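Local coordinates for AgaA (Rhizobium radiobacter, PDB 6HLX), which binds the opine agropinic acid as a periplasmic solute-binding protein and probably delivers it to an ABC transporter for import, at residues F275-P288 with A440-E453. Numbering follows the deposited sequence. Where two conformers were deposited one is given.
With G9Z (agropinic acid), chain E; EDO (1,2-ethanediol), chain X.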
ATOM      1  N   PHE A 275     -16.271  -7.400   9.481  1.00 23.88           N
ATOM      2  CA  PHE A 275     -15.631  -6.357  10.293  1.00 23.13           C
ATOM      3  C   PHE A 275     -16.339  -6.057  11.625  1.00 27.13           C
ATOM      4  O   PHE A 275     -16.138  -4.974  12.202  1.00 26.18           O
ATOM      5  CB  PHE A 275     -15.467  -5.071   9.461  1.00 22.89           C
ATOM      6  CG  PHE A 275     -14.552  -5.248   8.274  1.00 23.81           C
ATOM      7  CD1 PHE A 275     -15.054  -5.676   7.046  1.00 24.75           C
ATOM      8  CD2 PHE A 275     -13.182  -5.023   8.389  1.00 24.50           C
ATOM      9  CE1 PHE A 275     -14.198  -5.857   5.951  1.00 24.85           C
ATOM     10  CE2 PHE A 275     -12.337  -5.171   7.287  1.00 25.08           C
ATOM     11  CZ  PHE A 275     -12.853  -5.596   6.079  1.00 22.99           C
ATOM     12  N   ASN A 276     -17.152  -7.013  12.120  1.00 26.19           N
ATOM     13  CA  ASN A 276     -17.824  -6.879  13.424  1.00 27.49           C
ATOM     14  C   ASN A 276     -18.660  -5.581  13.555  1.00 32.43           C
ATOM     15  O   ASN A 276     -18.755  -4.990  14.638  1.00 31.92           O
ATOM     16  CB  ASN A 276     -16.760  -6.990  14.558  1.00 28.84           C
ATOM     17  CG  ASN A 276     -17.325  -7.166  15.947  1.00 51.05           C
ATOM     18  OD1 ASN A 276     -16.893  -6.506  16.911  1.00 43.76           O
ATOM     19  ND2 ASN A 276     -18.318  -8.034  16.071  1.00 41.94           N
ATOM     20  N   GLY A 277     -19.241  -5.138  12.445  1.00 29.39           N
ATOM     21  CA  GLY A 277     -20.053  -3.926  12.443  1.00 29.54           C
ATOM     22  C   GLY A 277     -19.260  -2.631  12.384  1.00 32.37           C
ATOM     23  O   GLY A 277     -19.858  -1.554  12.437  1.00 32.51           O
ATOM     24  N   LEU A 278     -17.918  -2.710  12.227  1.00 29.75           N
ATOM     25  CA  LEU A 278     -17.055  -1.518  12.157  1.00 29.26           C
ATOM     26  C   LEU A 278     -16.715  -1.146  10.716  1.00 32.72           C
ATOM     27  O   LEU A 278     -16.185  -1.964   9.987  1.00 33.07           O
ATOM     28  CB  LEU A 278     -15.755  -1.723  12.954  1.00 29.02           C
ATOM     29  CG  LEU A 278     -15.882  -2.047  14.446  1.00 34.57           C
ATOM     30  CD1 LEU A 278     -14.516  -2.355  15.037  1.00 34.98           C
ATOM     31  CD2 LEU A 278     -16.546  -0.908  15.219  1.00 37.38           C
ATOM     32  N   GLY A 279     -16.973   0.099  10.348  1.00 29.76           N
ATOM     33  CA  GLY A 279     -16.687   0.611   9.015  1.00 28.40           C
ATOM     34  C   GLY A 279     -17.861   1.376   8.451  1.00 30.87           C
ATOM     35  O   GLY A 279     -18.936   1.431   9.073  1.00 30.91           O
ATOM     36  N   SER A 280     -17.671   1.954   7.255  1.00 25.71           N
ATOM     37  CA  SER A 280     -18.692   2.783   6.623  1.00 26.48           C
ATOM     38  C   SER A 280     -18.867   2.395   5.162  1.00 27.55           C
ATOM     39  O   SER A 280     -17.855   2.265   4.463  1.00 25.95           O
ATOM     40  CB  SER A 280     -18.285   4.253   6.708  1.00 31.75           C
ATOM     41  OG  SER A 280     -18.226   4.651   8.067  1.00 46.21           O
ATOM     42  N   PRO A 281     -20.116   2.312   4.656  1.00 25.26           N
ATOM     43  CA  PRO A 281     -20.302   1.943   3.243  1.00 24.28           C
ATOM     44  C   PRO A 281     -19.815   3.001   2.253  1.00 27.02           C
ATOM     45  O   PRO A 281     -19.876   4.196   2.541  1.00 26.66           O
ATOM     46  CB  PRO A 281     -21.827   1.768   3.123  1.00 26.94           C
ATOM     47  CG  PRO A 281     -22.395   2.656   4.220  1.00 32.36           C
ATOM     48  CD  PRO A 281     -21.414   2.483   5.351  1.00 27.76           C
ATOM     49  N   ILE A 282     -19.363   2.549   1.073  1.00 22.91           N
ATOM     50  CA  ILE A 282     -18.959   3.404  -0.043  1.00 21.38           C
ATOM     51  C   ILE A 282     -19.910   3.096  -1.187  1.00 26.42           C
ATOM     52  O   ILE A 282     -20.057   1.935  -1.556  1.00 24.93           O
ATOM     53  CB  ILE A 282     -17.495   3.181  -0.475  1.00 22.85           C
ATOM     54  CG1 ILE A 282     -16.512   3.585   0.655  1.00 23.28           C
ATOM     55  CG2 ILE A 282     -17.190   3.958  -1.761  1.00 23.39           C
ATOM     56  CD1 ILE A 282     -15.097   3.056   0.437  1.00 21.89           C
ATOM     57  N   PHE A 283     -20.533   4.132  -1.750  1.00 23.16           N
ATOM     58  CA  PHE A 283     -21.465   3.966  -2.876  1.00 23.53           C
ATOM     59  C   PHE A 283     -20.985   4.668  -4.153  1.00 28.12           C
ATOM     60  O   PHE A 283     -21.767   4.906  -5.064  1.00 27.38           O
ATOM     61  CB  PHE A 283     -22.885   4.438  -2.492  1.00 26.18           C
ATOM     62  CG  PHE A 283     -23.540   3.566  -1.454  1.00 28.09           C
ATOM     63  CD1 PHE A 283     -24.155   2.370  -1.815  1.00 31.44           C
ATOM     64  CD2 PHE A 283     -23.577   3.956  -0.122  1.00 29.56           C
ATOM     65  CE1 PHE A 283     -24.780   1.566  -0.853  1.00 32.46           C
ATOM     66  CE2 PHE A 283     -24.205   3.150   0.839  1.00 32.50           C
ATOM     67  CZ  PHE A 283     -24.783   1.955   0.468  1.00 30.80           C
ATOM     68  N   GLY A 284     -19.707   5.001  -4.206  1.00 27.22           N
ATOM     69  CA  GLY A 284     -19.109   5.631  -5.380  1.00 26.03           C
ATOM     70  C   GLY A 284     -17.636   5.272  -5.439  1.00 26.34           C
ATOM     71  O   GLY A 284     -17.256   4.125  -5.182  1.00 24.21           O
ATOM     72  N   ILE A 285     -16.792   6.258  -5.778  1.00 22.48           N
ATOM     73  CA  ILE A 285     -15.342   6.060  -5.816  1.00 20.97           C
ATOM     74  C   ILE A 285     -14.821   6.323  -4.402  1.00 24.04           C
ATOM     75  O   ILE A 285     -15.312   7.221  -3.707  1.00 23.17           O
ATOM     76  CB  ILE A 285     -14.646   6.983  -6.867  1.00 24.27           C
ATOM     77  CG1 ILE A 285     -15.340   6.931  -8.265  1.00 24.28           C
ATOM     78  CG2 ILE A 285     -13.146   6.641  -6.991  1.00 24.94           C
ATOM     79  CD1 ILE A 285     -15.371   5.523  -8.944  1.00 26.90           C
ATOM     80  N   ALA A 286     -13.857   5.525  -3.959  1.00 22.61           N
ATOM     81  CA  ALA A 286     -13.300   5.688  -2.615  1.00 22.13           C
ATOM     82  C   ALA A 286     -12.295   6.848  -2.527  1.00 25.52           C
ATOM     83  O   ALA A 286     -11.092   6.626  -2.363  1.00 22.71           O
ATOM     84  CB  ALA A 286     -12.676   4.393  -2.117  1.00 23.06           C
ATOM     85  N   ILE A 287     -12.805   8.083  -2.614  1.00 23.80           N
ATOM     86  CA  ILE A 287     -11.952   9.263  -2.484  1.00 22.96           C
ATOM     87  C   ILE A 287     -12.190   9.839  -1.084  1.00 25.64           C
ATOM     88  O   ILE A 287     -13.316  10.204  -0.759  1.00 25.06           O
ATOM     89  CB  ILE A 287     -12.178  10.282  -3.633  1.00 25.36           C
ATOM     90  CG1 ILE A 287     -11.775   9.644  -4.990  1.00 25.57           C
ATOM     91  CG2 ILE A 287     -11.341  11.568  -3.366  1.00 25.35           C
ATOM     92  CD1 ILE A 287     -12.101  10.426  -6.164  1.00 29.19           C
ATOM     93  N   PRO A 288     -11.162   9.924  -0.213  1.00 22.84           N
ATOM     94  CA  PRO A 288     -11.421  10.482   1.123  1.00 22.00           C
ATOM     95  C   PRO A 288     -11.739  11.966   1.058  1.00 25.61           C
ATOM     96  O   PRO A 288     -11.314  12.666   0.133  1.00 23.26           O
ATOM     97  CB  PRO A 288     -10.097  10.281   1.881  1.00 23.15           C
ATOM     98  CG  PRO A 288      -9.297   9.304   1.038  1.00 25.99           C
ATOM     99  CD  PRO A 288      -9.748   9.531  -0.382  1.00 22.42           C
ATOM    100  N   ALA A 440     -14.833   7.453 -14.141  1.00 22.10           N
ATOM    101  CA  ALA A 440     -14.481   6.323 -13.267  1.00 21.69           C
ATOM    102  C   ALA A 440     -15.758   5.590 -12.808  1.00 24.60           C
ATOM    103  O   ALA A 440     -15.752   4.374 -12.662  1.00 25.11           O
ATOM    104  CB  ALA A 440     -13.716   6.828 -12.055  1.00 22.48           C
ATOM    105  N   LEU A 441     -16.830   6.330 -12.524  1.00 21.88           N
ATOM    106  CA  LEU A 441     -18.092   5.703 -12.094  1.00 22.41           C
ATOM    107  C   LEU A 441     -18.773   5.017 -13.277  1.00 25.88           C
ATOM    108  O   LEU A 441     -19.233   3.877 -13.161  1.00 25.03           O
ATOM    109  CB  LEU A 441     -19.033   6.774 -11.518  1.00 22.84           C
ATOM    110  CG  LEU A 441     -18.645   7.307 -10.143  1.00 26.51           C
ATOM    111  CD1 LEU A 441     -19.393   8.626  -9.839  1.00 25.89           C
ATOM    112  CD2 LEU A 441     -18.929   6.252  -9.056  1.00 28.30           C
ATOM    113  N   GLU A 442     -18.830   5.709 -14.422  1.00 23.67           N
ATOM    114  CA  GLU A 442     -19.444   5.170 -15.629  1.00 22.66           C
ATOM    115  C   GLU A 442     -18.849   3.808 -16.029  1.00 26.09           C
ATOM    116  O   GLU A 442     -19.598   2.851 -16.283  1.00 26.46           O
ATOM    117  CB  GLU A 442     -19.291   6.179 -16.777  1.00 24.07           C
ATOM    118  CG  GLU A 442     -19.872   5.666 -18.081  1.00 32.88           C
ATOM    119  CD  GLU A 442     -19.649   6.563 -19.284  1.00 57.26           C
ATOM    120  OE1 GLU A 442     -20.043   6.153 -20.400  1.00 51.42           O
ATOM    121  OE2 GLU A 442     -19.079   7.668 -19.117  1.00 46.78           O
ATOM    122  N   LEU A 443     -17.516   3.724 -16.070  1.00 23.69           N
ATOM    123  CA  LEU A 443     -16.827   2.504 -16.490  1.00 23.42           C
ATOM    124  C   LEU A 443     -16.623   1.502 -15.367  1.00 24.95           C
ATOM    125  O   LEU A 443     -16.516   0.295 -15.625  1.00 24.20           O
ATOM    126  CB  LEU A 443     -15.493   2.832 -17.182  1.00 23.27           C
ATOM    127  CG  LEU A 443     -15.554   3.687 -18.466  1.00 26.99           C
ATOM    128  CD1 LEU A 443     -14.158   3.915 -18.994  1.00 26.78           C
ATOM    129  CD2 LEU A 443     -16.399   3.032 -19.561  1.00 28.27           C
ATOM    130  N   SER A 444     -16.582   1.994 -14.116  1.00 21.82           N
ATOM    131  CA  SER A 444     -16.368   1.186 -12.915  1.00 21.52           C
ATOM    132  C   SER A 444     -15.288   0.083 -13.071  1.00 24.14           C
ATOM    133  O   SER A 444     -15.574  -1.082 -12.764  1.00 24.42           O
ATOM    134  CB  SER A 444     -17.688   0.596 -12.429  1.00 24.60           C
ATOM    135  OG  SER A 444     -18.456   1.607 -11.798  1.00 27.81           O
ATOM    136  N   PRO A 445     -14.054   0.405 -13.535  1.00 22.16           N
ATOM    137  CA  PRO A 445     -13.000  -0.632 -13.589  1.00 21.73           C
ATOM    138  C   PRO A 445     -12.687  -1.160 -12.190  1.00 25.42           C
ATOM    139  O   PRO A 445     -12.296  -2.309 -12.044  1.00 25.55           O
ATOM    140  CB  PRO A 445     -11.798   0.109 -14.170  1.00 22.78           C
ATOM    141  CG  PRO A 445     -12.025   1.552 -13.797  1.00 26.31           C
ATOM    142  CD  PRO A 445     -13.516   1.735 -13.913  1.00 23.26           C
ATOM    143  N   LEU A 446     -12.865  -0.305 -11.158  1.00 22.26           N
ATOM    144  CA  LEU A 446     -12.698  -0.667  -9.746  1.00 21.12           C
ATOM    145  C   LEU A 446     -14.064  -0.501  -9.089  1.00 22.78           C
ATOM    146  O   LEU A 446     -14.791   0.438  -9.408  1.00 21.93           O
ATOM    147  CB  LEU A 446     -11.697   0.253  -9.021  1.00 21.08           C
ATOM    148  CG  LEU A 446     -10.167   0.091  -9.253  1.00 24.22           C
ATOM    149  CD1 LEU A 446      -9.657  -1.317  -8.883  1.00 23.89           C
ATOM    150  CD2 LEU A 446      -9.743   0.506 -10.644  1.00 24.09           C
ATOM    151  N   VAL A 447     -14.387  -1.391  -8.151  1.00 20.44           N
ATOM    152  CA  VAL A 447     -15.642  -1.306  -7.398  1.00 20.11           C
ATOM    153  C   VAL A 447     -15.252  -1.214  -5.925  1.00 23.37           C
ATOM    154  O   VAL A 447     -14.325  -1.918  -5.478  1.00 22.44           O
ATOM    155  CB  VAL A 447     -16.583  -2.490  -7.724  1.00 23.19           C
ATOM    156  CG1 VAL A 447     -17.627  -2.680  -6.631  1.00 23.95           C
ATOM    157  CG2 VAL A 447     -17.255  -2.285  -9.089  1.00 22.68           C
ATOM    158  N   TYR A 448     -15.939  -0.324  -5.161  1.00 19.97           N
ATOM    159  CA  TYR A 448     -15.587  -0.107  -3.753  1.00 20.32           C
ATOM    160  C   TYR A 448     -16.800  -0.357  -2.873  1.00 25.18           C
ATOM    161  O   TYR A 448     -17.914   0.043  -3.233  1.00 25.17           O
ATOM    162  CB  TYR A 448     -15.105   1.342  -3.548  1.00 21.69           C
ATOM    163  CG  TYR A 448     -14.008   1.763  -4.496  1.00 20.49           C
ATOM    164  CD1 TYR A 448     -14.308   2.361  -5.719  1.00 21.56           C
ATOM    165  CD2 TYR A 448     -12.663   1.629  -4.144  1.00 20.55           C
ATOM    166  CE1 TYR A 448     -13.299   2.753  -6.600  1.00 22.67           C
ATOM    167  CE2 TYR A 448     -11.647   2.038  -5.008  1.00 20.91           C
ATOM    168  CZ  TYR A 448     -11.974   2.622  -6.225  1.00 25.26           C
ATOM    169  OH  TYR A 448     -10.991   3.043  -7.081  1.00 23.36           O
ATOM    170  N   PHE A 449     -16.571  -0.966  -1.695  1.00 21.17           N
ATOM    171  CA  PHE A 449     -17.682  -1.306  -0.814  1.00 22.09           C
ATOM    172  C   PHE A 449     -17.695  -0.613   0.515  1.00 23.88           C
ATOM    173  O   PHE A 449     -18.786  -0.302   0.995  1.00 24.35           O
ATOM    174  CB  PHE A 449     -17.722  -2.827  -0.578  1.00 23.57           C
ATOM    175  CG  PHE A 449     -18.022  -3.616  -1.836  1.00 25.36           C
ATOM    176  CD1 PHE A 449     -19.075  -3.253  -2.671  1.00 28.44           C
ATOM    177  CD2 PHE A 449     -17.233  -4.709  -2.192  1.00 28.16           C
ATOM    178  CE1 PHE A 449     -19.350  -3.988  -3.841  1.00 30.25           C
ATOM    179  CE2 PHE A 449     -17.511  -5.441  -3.356  1.00 30.74           C
ATOM    180  CZ  PHE A 449     -18.557  -5.069  -4.170  1.00 29.21           C
ATOM    181  N   MET A 450     -16.519  -0.404   1.144  1.00 20.76           N
ATOM    182  CA  MET A 450     -16.509   0.185   2.480  0.50 20.77           C
ATOM    183  C   MET A 450     -15.162   0.753   2.875  1.00 23.47           C
ATOM    184  O   MET A 450     -14.135   0.325   2.330  1.00 21.22           O
ATOM    185  CB  MET A 450     -16.898  -0.893   3.521  0.50 22.95           C
ATOM    186  CG  MET A 450     -15.919  -2.059   3.569  0.50 25.74           C
ATOM    187  SD  MET A 450     -16.202  -3.204   4.912  0.50 29.57           S
ATOM    188  CE  MET A 450     -15.528  -2.249   6.307  0.50 25.70           C
ATOM    189  N   TRP A 451     -15.173   1.676   3.847  1.00 20.95           N
ATOM    190  CA  TRP A 451     -13.957   2.218   4.466  1.00 20.38           C
ATOM    191  C   TRP A 451     -13.796   1.335   5.705  1.00 25.30           C
ATOM    192  O   TRP A 451     -14.790   1.076   6.420  1.00 25.89           O
ATOM    193  CB  TRP A 451     -14.164   3.651   4.970  1.00 20.01           C
ATOM    194  CG  TRP A 451     -14.320   4.658   3.885  1.00 21.62           C
ATOM    195  CD1 TRP A 451     -15.458   5.331   3.552  1.00 25.19           C
ATOM    196  CD2 TRP A 451     -13.300   5.108   2.976  1.00 21.31           C
ATOM    197  NE1 TRP A 451     -15.206   6.198   2.509  1.00 24.81           N
ATOM    198  CE2 TRP A 451     -13.886   6.095   2.150  1.00 24.69           C
ATOM    199  CE3 TRP A 451     -11.930   4.822   2.828  1.00 22.64           C
ATOM    200  CZ2 TRP A 451     -13.169   6.749   1.143  1.00 24.47           C
ATOM    201  CZ3 TRP A 451     -11.204   5.500   1.850  1.00 23.23           C
ATOM    202  CH2 TRP A 451     -11.828   6.444   1.016  1.00 23.80           C
ATOM    203  N   ARG A 452     -12.584   0.873   5.981  1.00 21.82           N
ATOM    204  CA  ARG A 452     -12.394   0.022   7.167  1.00 22.04           C
ATOM    205  C   ARG A 452     -11.483   0.684   8.199  1.00 25.24           C
ATOM    206  O   ARG A 452     -10.676   1.554   7.852  1.00 24.15           O
ATOM    207  CB  ARG A 452     -11.812  -1.356   6.774  1.00 25.19           C
ATOM    208  CG  ARG A 452     -10.359  -1.298   6.294  1.00 28.02           C
ATOM    209  CD  ARG A 452      -9.805  -2.674   5.940  1.00 27.74           C
ATOM    210  NE  ARG A 452      -8.356  -2.737   6.147  1.00 25.51           N
ATOM    211  CZ  ARG A 452      -7.497  -3.309   5.307  1.00 27.10           C
ATOM    212  NH1 ARG A 452      -7.928  -3.857   4.175  1.00 24.24           N
ATOM    213  NH2 ARG A 452      -6.207  -3.362   5.603  1.00 21.48           N
ATOM    214  N   GLU A 453     -11.542   0.203   9.446  1.00 22.31           N
ATOM    215  CA  GLU A 453     -10.584   0.640  10.471  1.00 22.36           C
ATOM    216  C   GLU A 453      -9.296  -0.176  10.266  1.00 25.91           C
ATOM    217  O   GLU A 453      -9.351  -1.357   9.887  1.00 26.90           O
ATOM    218  CB  GLU A 453     -11.116   0.343  11.877  1.00 24.35           C
ATOM    219  CG  GLU A 453     -12.316   1.200  12.242  1.00 31.31           C
ATOM    220  CD  GLU A 453     -12.674   1.149  13.712  1.00 43.74           C
ATOM    221  OE1 GLU A 453     -13.689   1.772  14.092  1.00 36.80           O
ATOM    222  OE2 GLU A 453     -11.945   0.484  14.486  1.00 34.37           O
TER
HETATM  223  OAM G9Z E 604      -0.562  -6.651   2.888  1.00 19.83           O
HETATM  224  CAB G9Z E 604      -1.769  -6.881   3.054  1.00 20.73           C
HETATM  225  CAC G9Z E 604      -2.240  -7.963   3.824  1.00 21.35           C
HETATM  226  CB  G9Z E 604      -3.797  -7.872   3.789  1.00 20.86           C
HETATM  227  CA  G9Z E 604      -4.106  -6.769   2.791  1.00 19.50           C
HETATM  228  C   G9Z E 604      -5.007  -5.807   3.348  1.00 21.29           C
HETATM  229  O   G9Z E 604      -4.538  -4.871   4.051  1.00 20.70           O
HETATM  230  N   G9Z E 604      -2.759  -6.218   2.428  1.00 18.24           N
HETATM  231  CAG G9Z E 604      -2.547  -4.996   1.561  1.00 18.29           C
HETATM  232  CAH G9Z E 604      -2.677  -5.365   0.082  1.00 20.27           C
HETATM  233  OAP G9Z E 604      -4.023  -5.795  -0.119  1.00 20.84           O
HETATM  234  CAI G9Z E 604      -2.365  -4.190  -0.850  1.00 20.24           C
HETATM  235  OAQ G9Z E 604      -1.189  -3.497  -0.358  1.00 19.16           O
HETATM  236  CAJ G9Z E 604      -2.040  -4.676  -2.303  1.00 19.85           C
HETATM  237  OAR G9Z E 604      -1.748  -3.538  -3.135  1.00 20.34           O
HETATM  238  CAK G9Z E 604      -3.099  -5.579  -2.980  1.00 19.14           C
HETATM  239  OAT G9Z E 604      -2.539  -6.167  -4.171  1.00 20.09           O
HETATM  240  CAL G9Z E 604      -4.412  -4.837  -3.275  1.00 19.08           C
HETATM  241  OAS G9Z E 604      -5.398  -5.764  -3.780  1.00 20.39           O
HETATM  242  OXT G9Z E 604      -6.240  -5.963   3.136  1.00 20.87           O
HETATM  243  C1  EDO X 623     -16.492 -10.533  11.845  1.00 54.61           C
HETATM  244  O1  EDO X 623     -17.697  -9.803  11.759  1.00 52.52           O
HETATM  245  C2  EDO X 623     -15.890 -10.391  13.248  1.00 57.59           C
HETATM  246  O2  EDO X 623     -14.834 -11.323  13.354  1.00 61.06           O
HETATM  247  O   HOH W   1     -13.402  -1.870   9.893  1.00 33.38           O
HETATM  248  O   HOH W   2     -17.860   1.299  -6.552  1.00 30.39           O
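Ser280 and Trp451 exchange two backbone hydrogen bonds, Ser280 N to Trp451 O at 3.1 Å and Trp451 N to Ser280 O at 2.8 Å, the reciprocal bonds of an antiparallel hydrogen-bonded pair. The third bond, Ile282 N to Phe449 O at 2.9 Å, is nearly straight at hydrogen (166°), yet its donor stands 58° out of the carbonyl plane. On its other side strand 446-451 carries a classic beta bulge, Phe449 and Met450 both facing Met241 of strand 240-245. Where direct pairing stops, water takes over: one molecule donates to Leu278 O and accepts from Glu453 N, and another joins Gly284 O to Tyr448 N in the same sense. Strand 280-281 is an outermost strand of the six-stranded mixed sheet in this periplasmic binding protein, with 446-451 next to it. Beyond that strand Arg452 reaches the ligand, its NH2 bonding agropinic acid O at 2.7 Å and its NH1 bonding OXT, while Gln454 also accepts from NH2. Ile282 CD1 lies over the five-membered ring of Trp451, 3.6 Å from its centroid and 6° off the normal. Ala286 N sits above the centre of the Tyr448 ring, whose hydroxyl is hydrogen-bonded to Tyr393, whereas Ala286 O, 3.5 Å from Trp451 CH2, is buried without a polar partner.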